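Side-chain contacts in glycine cleavage system transcriptional repressor, putative (Vibrio cholerae, PDB 1U8S), which probably represses transcription of the glycine cleavage system genes and is built of two ACT domains: residues Thr14-Pro17 with Asn21-Val24; Glu160-Leu165 with Gly173-Ile178; Lys109-Phe114 with Ile119-Leu124. All blocks are in the same frame, centred on the assembly; numbering follows the deposited sequence.

Contact 1: Thr14-Pro17 with Asn21-Val24; sequences TDRP and NEVV
R16 and E22 meet across the turn where the irregular backbone of T14-P17, leaving strand 5-14, runs into helix 19-28, with R16 extended on the loop and E22 in the first turn of the helix. Their contact is a worked example of a loop closed onto a helix by one charged pair. The bond runs from R16 NH2 to E22 OE1 over 2.7 Å, with an N-H...O angle of 153°, and it is both a hydrogen bond and a salt bridge. The two groups do not lie flat against each other in the paired, bidentate way: guanidinium and carboxylate planes are turned 34° apart, and NH2 comes to OE1 from above the carboxylate plane. R16 NH1 stays 3.6 Å from E22 OE2, where no hydrogen bond is formed, though the opposite charges probably still attract.

The long side chains cross at about a right angle. R16 is bent at chi3 (-76°), which swings its guanidinium off the line of the chain and across to the helix, whereas E22 is extended beyond CG and meets it with its carboxylate. This is a surface contact at one end of the first ACT unit. Beneath it, V23 packs on L48 of strand 45-54 and V24 on I34 of strand 33-42, while N21, on the same helix, packs on E108 of the second subunit.

Contact 2: Glu160-Leu165 with Gly173-Ile178; sequences EEFDAL and GSLNFI
F162 and L175 carry the apolar part of this contact, in which helix 160-165 runs nearly antiparallel to strand 173-178, at 167° and with axes 8.8 Å apart. The side chains run alongside each other with opposite headings. L175 CD1 lies 3.7 Å from F162 CB and 3.9 Å from F162 CG, so one methyl branch fits against the root of the aromatic side chain, while L175 CB approaches the ring at F162 CD2. The other branch of L175, CD2, sits over one face of the F177 ring, 3.3 Å above the plane and nearer the edge of the ring than its centre.

The ring also meets strand backbone. CG of F162 stands anti to the backbone N (chi1 169°), and the ring reaches the strand with its far edge: F162 CE2 is 3.6 Å from G173 C, which lies near the ring plane. The same CE2 is 3.5 Å from S174 O, an oblique approach without a hydrogen bond. With no side chain at G173, the ring can come this close to the main chain.

Polar bonds play no part between the segments; E161 instead forms a salt bridge with R117. F110 and F113 of helix 107-116 pack on F162. A helix laid over an antiparallel sheet, here on strand 172-179, outermost in the sheet within this chain, is the layered alpha/beta sandwich of the ACT fold.

Contact 3: Lys109-Phe114 with Ile119-Leu124; sequences KFTQFF and IGMASL
F114, I119 and M121 meet where the first helix of the second ACT unit, 107-116, turns back into strand 120-128, the second strand of its ferredoxin-like beta-alpha-beta-beta-alpha-beta fold. Here the short connection is closed by a backbone bond and filled by side chains from both arms. That bond runs from I119 N to F114 O, 2.8 Å long with an N-H...O angle of 157°, the donor tilted from the carbonyl plane. It brings the last turns of the helix and the start of the strand region together.

Two partners from 119-124 approach the F114 ring obliquely from one side. I119 CG2 lies 4.0 Å from F114 CD1, and M121 CG is 4.2 Å from CD2 of the same ring. F114 CG is anti to its carbonyl carbon (chi1 -68°), which directs the ring toward the strand. The sulfur of M121 makes a loose, oblique Met-aromatic contact, with SD 5.4 Å from the F114 ring centroid. F113 CD2 sits over the centre of the opposite face, so the ring lies between F113 and the I119-M121 pair, while F114 also packs on I145 and V96 of the sheet.

The strand is interrupted by a classic beta bulge in which A122 and S123 both face S146. Beyond it, L124 returns toward the helix, and the second subunit joins in: L124 O accepts a hydrogen bond from S37 OG of that chain, and M121 packs on its C20. T111 spends its hydroxyl on E108 O of its own helix and presents its methyl to the strand. M121, bent at chi3, lays its terminal CE 3.8 Å from T111 CG2, and L124 CD1 touches that same methyl at 3.3 Å.

Along the chain contact 1 comes first, contact 3 second and contact 2 last. Contact 1 belongs to the first ACT unit, contacts 2 and 3 to the second, on the opposite side of the chain's centre; the centre of contact 1 is about 38 Å from that of contact 2 and about 30 Å from that of contact 3. Contacts 2 and 3 have centres about 12 Å apart and touch through F113 and F110, joining helices 107-116 and 155-168 over one four-stranded sheet. Helix 19-28 of one chain meets helix 107-116 and strand 120-128 of the other (N21 on E108, V24 on L124), consistent with a domain-swapped dimer.

Contact 1: Thr14-Pro17 with Asn21-Val24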
ATOM      1  N   THR B  14       4.290  -2.331  15.604  1.00 50.55           N
ATOM      2  CA  THR B  14       4.272  -1.023  16.218  1.00 50.26           C
ATOM      3  C   THR B  14       5.380  -0.225  15.553  1.00 50.28           C
ATOM      4  O   THR B  14       6.557  -0.593  15.618  1.00 47.13           O
ATOM      5  CB  THR B  14       4.537  -1.105  17.727  1.00 51.14           C
ATOM      6  OG1 THR B  14       3.621  -2.031  18.325  1.00 51.06           O
ATOM      7  CG2 THR B  14       4.345   0.259  18.363  1.00 50.38           C
ATOM      8  N   ASP B  15       4.986   0.860  14.899  1.00 50.76           N
ATOM      9  CA  ASP B  15       5.930   1.718  14.212  1.00 54.40           C
ATOM     10  C   ASP B  15       6.984   2.304  15.143  1.00 55.74           C
ATOM     11  O   ASP B  15       6.675   2.949  16.142  1.00 55.87           O
ATOM     12  CB  ASP B  15       5.183   2.844  13.494  1.00 56.14           C
ATOM     13  CG  ASP B  15       6.112   3.762  12.719  1.00 57.25           C
ATOM     14  OD1 ASP B  15       6.922   3.236  11.926  1.00 55.22           O
ATOM     15  OD2 ASP B  15       6.024   5.005  12.899  1.00 58.57           O
ATOM     16  N   ARG B  16       8.238   2.057  14.794  1.00 58.34           N
ATOM     17  CA  ARG B  16       9.387   2.537  15.540  1.00 61.18           C
ATOM     18  C   ARG B  16      10.445   2.929  14.507  1.00 62.38           C
ATOM     19  O   ARG B  16      10.483   2.380  13.403  1.00 62.56           O
ATOM     20  CB  ARG B  16       9.920   1.434  16.460  1.00 62.50           C
ATOM     21  CG  ARG B  16       9.809   0.025  15.881  1.00 67.01           C
ATOM     22  CD  ARG B  16      10.586  -1.005  16.705  1.00 69.55           C
ATOM     23  NE  ARG B  16      12.024  -0.914  16.455  1.00 73.26           N
ATOM     24  CZ  ARG B  16      12.663  -1.530  15.461  1.00 73.47           C
ATOM     25  NH1 ARG B  16      12.000  -2.306  14.611  1.00 71.90           N
ATOM     26  NH2 ARG B  16      13.968  -1.349  15.300  1.00 75.03           N
ATOM     27  N   PRO B  17      11.322   3.877  14.858  1.00 62.91           N
ATOM     28  CA  PRO B  17      12.398   4.387  14.005  1.00 61.78           C
ATOM     29  C   PRO B  17      13.008   3.491  12.922  1.00 60.81           C
ATOM     30  O   PRO B  17      13.073   3.898  11.759  1.00 60.52           O
ATOM     31  CB  PRO B  17      13.419   4.865  15.023  1.00 62.47           C
ATOM     32  CG  PRO B  17      12.523   5.500  16.052  1.00 62.41           C
ATOM     33  CD  PRO B  17      11.415   4.463  16.211  1.00 63.05           C
ATOM     34  N   ASN B  21      13.794  -0.523   8.274  1.00 58.91           N
ATOM     35  CA  ASN B  21      15.185  -0.724   7.878  1.00 59.56           C
ATOM     36  C   ASN B  21      15.486  -2.212   7.866  1.00 59.28           C
ATOM     37  O   ASN B  21      15.898  -2.771   6.855  1.00 60.25           O
ATOM     38  CB  ASN B  21      16.138  -0.044   8.865  1.00 61.10           C
ATOM     39  CG  ASN B  21      16.481   1.377   8.466  1.00 62.75           C
ATOM     40  OD1 ASN B  21      16.676   2.244   9.322  1.00 64.86           O
ATOM     41  ND2 ASN B  21      16.581   1.622   7.162  1.00 62.59           N
ATOM     42  N   GLU B  22      15.264  -2.848   9.008  1.00 58.69           N
ATOM     43  CA  GLU B  22      15.524  -4.270   9.169  1.00 58.42           C
ATOM     44  C   GLU B  22      14.792  -5.113   8.139  1.00 57.26           C
ATOM     45  O   GLU B  22      15.332  -6.102   7.644  1.00 56.85           O
ATOM     46  CB  GLU B  22      15.124  -4.700  10.580  1.00 59.71           C
ATOM     47  CG  GLU B  22      15.781  -3.857  11.662  1.00 61.75           C
ATOM     48  CD  GLU B  22      15.050  -3.928  12.989  1.00 62.91           C
ATOM     49  OE1 GLU B  22      15.374  -3.121  13.888  1.00 61.96           O
ATOM     50  OE2 GLU B  22      14.157  -4.791  13.133  1.00 64.52           O
ATOM     51  N   VAL B  23      13.568  -4.721   7.809  1.00 56.28           N
ATOM     52  CA  VAL B  23      12.793  -5.472   6.834  1.00 54.50           C
ATOM     53  C   VAL B  23      13.465  -5.499   5.472  1.00 53.74           C
ATOM     54  O   VAL B  23      13.722  -6.572   4.926  1.00 53.15           O
ATOM     55  CB  VAL B  23      11.383  -4.906   6.681  1.00 54.76           C
ATOM     56  CG1 VAL B  23      10.617  -5.711   5.647  1.00 56.11           C
ATOM     57  CG2 VAL B  23      10.665  -4.956   8.018  1.00 55.01           C
ATOM     58  N   VAL B  24      13.759  -4.332   4.915  1.00 53.27           N
ATOM     59  CA  VAL B  24      14.406  -4.295   3.606  1.00 55.02           C
ATOM     60  C   VAL B  24      15.838  -4.786   3.746  1.00 55.68           C
ATOM     61  O   VAL B  24      16.450  -5.256   2.786  1.00 56.39           O
ATOM     62  CB  VAL B  24      14.432  -2.863   3.002  1.00 54.24           C
ATOM     63  CG1 VAL B  24      13.035  -2.278   2.994  1.00 54.19           C
ATOM     64  CG2 VAL B  24      15.390  -1.980   3.778  1.00 54.71           C
TER

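Contact 2: Glu160-Leu165 with Gly173-Ile178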
ATOM      1  N   GLU B 160     -17.265   9.615 -18.183  1.00 40.04           N
ATOM      2  CA  GLU B 160     -18.675   9.613 -18.519  1.00 39.69           C
ATOM      3  C   GLU B 160     -19.362   8.434 -17.847  1.00 37.33           C
ATOM      4  O   GLU B 160     -20.411   8.589 -17.234  1.00 37.44           O
ATOM      5  CB  GLU B 160     -18.853   9.585 -20.045  1.00 43.91           C
ATOM      6  CG  GLU B 160     -18.789  10.983 -20.668  1.00 48.88           C
ATOM      7  CD  GLU B 160     -18.710  10.976 -22.186  1.00 52.86           C
ATOM      8  OE1 GLU B 160     -18.975  12.036 -22.797  1.00 53.52           O
ATOM      9  OE2 GLU B 160     -18.369   9.920 -22.769  1.00 55.59           O
ATOM     10  N   GLU B 161     -18.764   7.255 -17.939  1.00 35.58           N
ATOM     11  CA  GLU B 161     -19.348   6.079 -17.310  1.00 35.32           C
ATOM     12  C   GLU B 161     -19.457   6.269 -15.794  1.00 35.15           C
ATOM     13  O   GLU B 161     -20.418   5.821 -15.171  1.00 34.44           O
ATOM     14  CB  GLU B 161     -18.508   4.848 -17.649  1.00 36.42           C
ATOM     15  CG  GLU B 161     -18.234   4.739 -19.142  1.00 39.73           C
ATOM     16  CD  GLU B 161     -17.614   3.423 -19.538  1.00 41.50           C
ATOM     17  OE1 GLU B 161     -16.739   2.936 -18.789  1.00 43.22           O
ATOM     18  OE2 GLU B 161     -17.991   2.889 -20.605  1.00 40.10           O
ATOM     19  N   PHE B 162     -18.474   6.947 -15.207  1.00 35.90           N
ATOM     20  CA  PHE B 162     -18.469   7.212 -13.772  1.00 34.37           C
ATOM     21  C   PHE B 162     -19.597   8.166 -13.396  1.00 34.78           C
ATOM     22  O   PHE B 162     -20.170   8.053 -12.308  1.00 33.18           O
ATOM     23  CB  PHE B 162     -17.139   7.829 -13.347  1.00 35.32           C
ATOM     24  CG  PHE B 162     -17.144   8.360 -11.944  1.00 35.59           C
ATOM     25  CD1 PHE B 162     -17.053   7.493 -10.854  1.00 35.72           C
ATOM     26  CD2 PHE B 162     -17.297   9.728 -11.703  1.00 34.49           C
ATOM     27  CE1 PHE B 162     -17.119   7.983  -9.542  1.00 35.28           C
ATOM     28  CE2 PHE B 162     -17.366  10.231 -10.398  1.00 33.54           C
ATOM     29  CZ  PHE B 162     -17.277   9.356  -9.316  1.00 33.93           C
ATOM     30  N   ASP B 163     -19.889   9.121 -14.287  1.00 36.18           N
ATOM     31  CA  ASP B 163     -20.962  10.091 -14.062  1.00 37.49           C
ATOM     32  C   ASP B 163     -22.323   9.413 -14.181  1.00 37.11           C
ATOM     33  O   ASP B 163     -23.245   9.714 -13.412  1.00 37.14           O
ATOM     34  CB  ASP B 163     -20.884  11.247 -15.065  1.00 40.59           C
ATOM     35  CG  ASP B 163     -19.717  12.183 -14.793  1.00 44.16           C
ATOM     36  OD1 ASP B 163     -19.295  12.279 -13.616  1.00 43.74           O
ATOM     37  OD2 ASP B 163     -19.236  12.836 -15.752  1.00 45.98           O
ATOM     38  N   ALA B 164     -22.444   8.510 -15.155  1.00 35.42           N
ATOM     39  CA  ALA B 164     -23.685   7.759 -15.364  1.00 35.23           C
ATOM     40  C   ALA B 164     -23.990   6.928 -14.115  1.00 35.67           C
ATOM     41  O   ALA B 164     -25.121   6.926 -13.626  1.00 38.14           O
ATOM     42  CB  ALA B 164     -23.550   6.842 -16.562  1.00 31.53           C
ATOM     43  N   LEU B 165     -22.983   6.223 -13.601  1.00 32.87           N
ATOM     44  CA  LEU B 165     -23.178   5.414 -12.414  1.00 31.58           C
ATOM     45  C   LEU B 165     -23.687   6.330 -11.299  1.00 32.87           C
ATOM     46  O   LEU B 165     -24.718   6.045 -10.668  1.00 30.67           O
ATOM     47  CB  LEU B 165     -21.864   4.753 -12.009  1.00 31.34           C
ATOM     48  CG  LEU B 165     -21.907   3.823 -10.791  1.00 33.73           C
ATOM     49  CD1 LEU B 165     -22.973   2.750 -10.983  1.00 32.24           C
ATOM     50  CD2 LEU B 165     -20.529   3.188 -10.598  1.00 32.33           C
ATOM     51  N   GLY B 173     -20.513  12.626  -7.124  1.00 41.13           N
ATOM     52  CA  GLY B 173     -19.192  12.092  -7.341  1.00 41.31           C
ATOM     53  C   GLY B 173     -18.377  12.948  -8.279  1.00 42.55           C
ATOM     54  O   GLY B 173     -18.899  13.545  -9.217  1.00 44.23           O
ATOM     55  N   SER B 174     -17.087  13.023  -7.999  1.00 43.73           N
ATOM     56  CA  SER B 174     -16.160  13.768  -8.823  1.00 44.37           C
ATOM     57  C   SER B 174     -15.036  12.825  -9.226  1.00 45.42           C
ATOM     58  O   SER B 174     -14.778  11.819  -8.567  1.00 45.51           O
ATOM     59  CB  SER B 174     -15.605  14.975  -8.062  1.00 43.06           C
ATOM     60  OG  SER B 174     -15.246  14.638  -6.737  1.00 41.92           O
ATOM     61  N   LEU B 175     -14.380  13.146 -10.327  1.00 47.37           N
ATOM     62  CA  LEU B 175     -13.298  12.318 -10.817  1.00 49.54           C
ATOM     63  C   LEU B 175     -12.096  13.228 -11.069  1.00 51.07           C
ATOM     64  O   LEU B 175     -12.245  14.399 -11.417  1.00 52.53           O
ATOM     65  CB  LEU B 175     -13.756  11.613 -12.088  1.00 49.65           C
ATOM     66  CG  LEU B 175     -12.977  10.403 -12.575  1.00 51.02           C
ATOM     67  CD1 LEU B 175     -13.843   9.598 -13.516  1.00 51.46           C
ATOM     68  CD2 LEU B 175     -11.707  10.853 -13.269  1.00 51.97           C
ATOM     69  N   ASN B 176     -10.903  12.693 -10.863  1.00 52.55           N
ATOM     70  CA  ASN B 176      -9.695  13.474 -11.046  1.00 52.24           C
ATOM     71  C   ASN B 176      -8.671  12.580 -11.733  1.00 52.12           C
ATOM     72  O   ASN B 176      -8.601  11.386 -11.445  1.00 52.65           O
ATOM     73  CB  ASN B 176      -9.170  13.916  -9.675  1.00 53.15           C
ATOM     74  CG  ASN B 176      -8.536  15.294  -9.701  1.00 55.86           C
ATOM     75  OD1 ASN B 176      -7.388  15.469  -9.279  1.00 56.89           O
ATOM     76  ND2 ASN B 176      -9.286  16.288 -10.182  1.00 55.40           N
ATOM     77  N   PHE B 177      -7.897  13.154 -12.652  1.00 51.80           N
ATOM     78  CA  PHE B 177      -6.855  12.414 -13.362  1.00 50.54           C
ATOM     79  C   PHE B 177      -5.498  13.039 -13.076  1.00 50.73           C
ATOM     80  O   PHE B 177      -5.357  14.260 -13.070  1.00 49.52           O
ATOM     81  CB  PHE B 177      -7.088  12.453 -14.867  1.00 49.83           C
ATOM     82  CG  PHE B 177      -8.243  11.623 -15.328  1.00 50.23           C
ATOM     83  CD1 PHE B 177      -8.202  10.237 -15.238  1.00 49.81           C
ATOM     84  CD2 PHE B 177      -9.366  12.223 -15.873  1.00 49.19           C
ATOM     85  CE1 PHE B 177      -9.262   9.460 -15.688  1.00 49.59           C
ATOM     86  CE2 PHE B 177     -10.432  11.454 -16.324  1.00 51.39           C
ATOM     87  CZ  PHE B 177     -10.378  10.067 -16.231  1.00 50.84           C
ATOM     88  N   ILE B 178      -4.501  12.199 -12.826  1.00 52.24           N
ATOM     89  CA  ILE B 178      -3.144  12.677 -12.565  1.00 51.91           C
ATOM     90  C   ILE B 178      -2.171  11.743 -13.272  1.00 52.01           C
ATOM     91  O   ILE B 178      -2.166  10.540 -13.013  1.00 52.17           O
ATOM     92  CB  ILE B 178      -2.780  12.633 -11.076  1.00 51.51           C
ATOM     93  CG1 ILE B 178      -3.849  13.328 -10.237  1.00 53.33           C
ATOM     94  CG2 ILE B 178      -1.440  13.300 -10.863  1.00 50.58           C
ATOM     95  CD1 ILE B 178      -3.694  13.047  -8.742  1.00 53.39           C
TER

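Contact 3: Lys109-Phe114 with Ile119-Leu124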
ATOM      1  N   LYS B 109     -20.345  -0.965  -5.001  1.00 38.37           N
ATOM      2  CA  LYS B 109     -20.884  -0.606  -6.313  1.00 36.68           C
ATOM      3  C   LYS B 109     -19.746   0.073  -7.070  1.00 34.97           C
ATOM      4  O   LYS B 109     -19.537  -0.155  -8.259  1.00 33.62           O
ATOM      5  CB  LYS B 109     -22.048   0.376  -6.152  1.00 38.34           C
ATOM      6  CG  LYS B 109     -23.322  -0.255  -5.618  1.00 40.94           C
ATOM      7  CD  LYS B 109     -24.296  -0.558  -6.748  1.00 45.76           C
ATOM      8  CE  LYS B 109     -25.358  -1.542  -6.311  1.00 46.15           C
ATOM      9  NZ  LYS B 109     -25.800  -1.218  -4.934  1.00 48.34           N
ATOM     10  N   PHE B 110     -18.995   0.900  -6.351  1.00 33.93           N
ATOM     11  CA  PHE B 110     -17.884   1.624  -6.939  1.00 30.75           C
ATOM     12  C   PHE B 110     -16.643   0.793  -7.160  1.00 30.65           C
ATOM     13  O   PHE B 110     -15.913   1.042  -8.113  1.00 33.62           O
ATOM     14  CB  PHE B 110     -17.609   2.880  -6.125  1.00 26.89           C
ATOM     15  CG  PHE B 110     -18.621   3.965  -6.382  1.00 27.09           C
ATOM     16  CD1 PHE B 110     -18.594   4.684  -7.582  1.00 23.85           C
ATOM     17  CD2 PHE B 110     -19.669   4.193  -5.493  1.00 26.35           C
ATOM     18  CE1 PHE B 110     -19.590   5.597  -7.894  1.00 23.78           C
ATOM     19  CE2 PHE B 110     -20.676   5.112  -5.799  1.00 25.68           C
ATOM     20  CZ  PHE B 110     -20.636   5.813  -7.003  1.00 24.75           C
ATOM     21  N   THR B 111     -16.405  -0.209  -6.320  1.00 31.49           N
ATOM     22  CA  THR B 111     -15.254  -1.061  -6.535  1.00 33.12           C
ATOM     23  C   THR B 111     -15.605  -1.915  -7.742  1.00 34.25           C
ATOM     24  O   THR B 111     -14.767  -2.168  -8.601  1.00 35.67           O
ATOM     25  CB  THR B 111     -14.934  -1.965  -5.301  1.00 35.09           C
ATOM     26  OG1 THR B 111     -16.038  -2.830  -5.016  1.00 36.84           O
ATOM     27  CG2 THR B 111     -14.632  -1.108  -4.084  1.00 34.31           C
ATOM     28  N   GLN B 112     -16.862  -2.340  -7.822  1.00 36.43           N
ATOM     29  CA  GLN B 112     -17.306  -3.150  -8.955  1.00 36.59           C
ATOM     30  C   GLN B 112     -17.134  -2.354 -10.256  1.00 36.40           C
ATOM     31  O   GLN B 112     -16.789  -2.911 -11.302  1.00 37.39           O
ATOM     32  CB  GLN B 112     -18.770  -3.553  -8.765  1.00 38.98           C
ATOM     33  CG  GLN B 112     -19.331  -4.529  -9.796  1.00 43.41           C
ATOM     34  CD  GLN B 112     -18.665  -5.913  -9.773  1.00 47.16           C
ATOM     35  OE1 GLN B 112     -19.327  -6.933 -10.028  1.00 49.80           O
ATOM     36  NE2 GLN B 112     -17.358  -5.956  -9.487  1.00 45.93           N
ATOM     37  N   PHE B 113     -17.369  -1.048 -10.184  1.00 35.19           N
ATOM     38  CA  PHE B 113     -17.228  -0.175 -11.344  1.00 34.07           C
ATOM     39  C   PHE B 113     -15.832  -0.316 -11.941  1.00 35.93           C
ATOM     40  O   PHE B 113     -15.669  -0.324 -13.163  1.00 37.75           O
ATOM     41  CB  PHE B 113     -17.451   1.279 -10.929  1.00 31.36           C
ATOM     42  CG  PHE B 113     -17.175   2.280 -12.023  1.00 29.27           C
ATOM     43  CD1 PHE B 113     -18.079   2.462 -13.065  1.00 27.71           C
ATOM     44  CD2 PHE B 113     -16.011   3.043 -12.003  1.00 29.42           C
ATOM     45  CE1 PHE B 113     -17.836   3.385 -14.068  1.00 26.24           C
ATOM     46  CE2 PHE B 113     -15.748   3.978 -13.003  1.00 30.93           C
ATOM     47  CZ  PHE B 113     -16.665   4.150 -14.039  1.00 30.74           C
ATOM     48  N   PHE B 114     -14.826  -0.412 -11.078  1.00 35.02           N
ATOM     49  CA  PHE B 114     -13.455  -0.550 -11.545  1.00 35.49           C
ATOM     50  C   PHE B 114     -13.128  -1.973 -11.938  1.00 35.98           C
ATOM     51  O   PHE B 114     -12.321  -2.200 -12.834  1.00 37.97           O
ATOM     52  CB  PHE B 114     -12.486  -0.046 -10.480  1.00 34.45           C
ATOM     53  CG  PHE B 114     -12.574   1.429 -10.264  1.00 34.53           C
ATOM     54  CD1 PHE B 114     -12.250   2.307 -11.294  1.00 33.59           C
ATOM     55  CD2 PHE B 114     -13.053   1.945  -9.068  1.00 34.82           C
ATOM     56  CE1 PHE B 114     -12.409   3.680 -11.139  1.00 37.43           C
ATOM     57  CE2 PHE B 114     -13.216   3.320  -8.899  1.00 36.23           C
ATOM     58  CZ  PHE B 114     -12.897   4.189  -9.933  1.00 36.26           C
ATOM     59  N   ILE B 119      -9.801  -2.106 -14.012  1.00 38.21           N
ATOM     60  CA  ILE B 119      -8.929  -1.063 -13.480  1.00 34.60           C
ATOM     61  C   ILE B 119      -8.626  -1.460 -12.030  1.00 34.65           C
ATOM     62  O   ILE B 119      -9.542  -1.674 -11.230  1.00 32.06           O
ATOM     63  CB  ILE B 119      -9.627   0.306 -13.506  1.00 32.82           C
ATOM     64  CG1 ILE B 119      -9.954   0.668 -14.956  1.00 34.22           C
ATOM     65  CG2 ILE B 119      -8.734   1.374 -12.865  1.00 31.71           C
ATOM     66  CD1 ILE B 119     -10.738   1.967 -15.123  1.00 35.57           C
ATOM     67  N   GLY B 120      -7.344  -1.573 -11.699  1.00 34.30           N
ATOM     68  CA  GLY B 120      -6.962  -1.957 -10.352  1.00 32.44           C
ATOM     69  C   GLY B 120      -6.939  -0.767  -9.422  1.00 32.86           C
ATOM     70  O   GLY B 120      -6.411   0.278  -9.782  1.00 33.86           O
ATOM     71  N   MET B 121      -7.518  -0.898  -8.233  1.00 30.69           N
ATOM     72  CA  MET B 121      -7.499   0.219  -7.300  1.00 31.48           C
ATOM     73  C   MET B 121      -6.217   0.127  -6.485  1.00 31.10           C
ATOM     74  O   MET B 121      -5.640  -0.950  -6.361  1.00 32.25           O
ATOM     75  CB  MET B 121      -8.693   0.154  -6.356  1.00 31.35           C
ATOM     76  CG  MET B 121     -10.028  -0.062  -7.027  1.00 31.87           C
ATOM     77  SD  MET B 121     -11.334  -0.128  -5.763  1.00 37.02           S
ATOM     78  CE  MET B 121     -11.080  -1.794  -5.095  1.00 36.54           C
ATOM     79  N   ALA B 122      -5.774   1.259  -5.940  1.00 30.64           N
ATOM     80  CA  ALA B 122      -4.570   1.304  -5.119  1.00 28.88           C
ATOM     81  C   ALA B 122      -4.926   1.707  -3.690  1.00 28.24           C
ATOM     82  O   ALA B 122      -4.213   1.384  -2.744  1.00 30.06           O
ATOM     83  CB  ALA B 122      -3.586   2.277  -5.697  1.00 28.76           C
ATOM     84  N   SER B 123      -6.031   2.419  -3.521  1.00 26.48           N
ATOM     85  CA  SER B 123      -6.439   2.822  -2.178  1.00 26.38           C
ATOM     86  C   SER B 123      -7.914   3.156  -2.129  1.00 25.45           C
ATOM     87  O   SER B 123      -8.490   3.632  -3.103  1.00 22.55           O
ATOM     88  CB  SER B 123      -5.622   4.025  -1.679  1.00 24.50           C
ATOM     89  OG  SER B 123      -6.027   5.225  -2.320  1.00 25.89           O
ATOM     90  N   LEU B 124      -8.509   2.918  -0.970  1.00 26.59           N
ATOM     91  CA  LEU B 124      -9.922   3.159  -0.792  1.00 28.38           C
ATOM     92  C   LEU B 124     -10.220   3.558   0.640  1.00 29.61           C
ATOM     93  O   LEU B 124      -9.469   3.241   1.548  1.00 32.11           O
ATOM     94  CB  LEU B 124     -10.696   1.888  -1.172  1.00 28.42           C
ATOM     95  CG  LEU B 124     -12.224   1.853  -1.122  1.00 32.92           C
ATOM     96  CD1 LEU B 124     -12.754   0.734  -2.015  1.00 32.22           C
ATOM     97  CD2 LEU B 124     -12.679   1.662   0.314  1.00 32.01           C
TER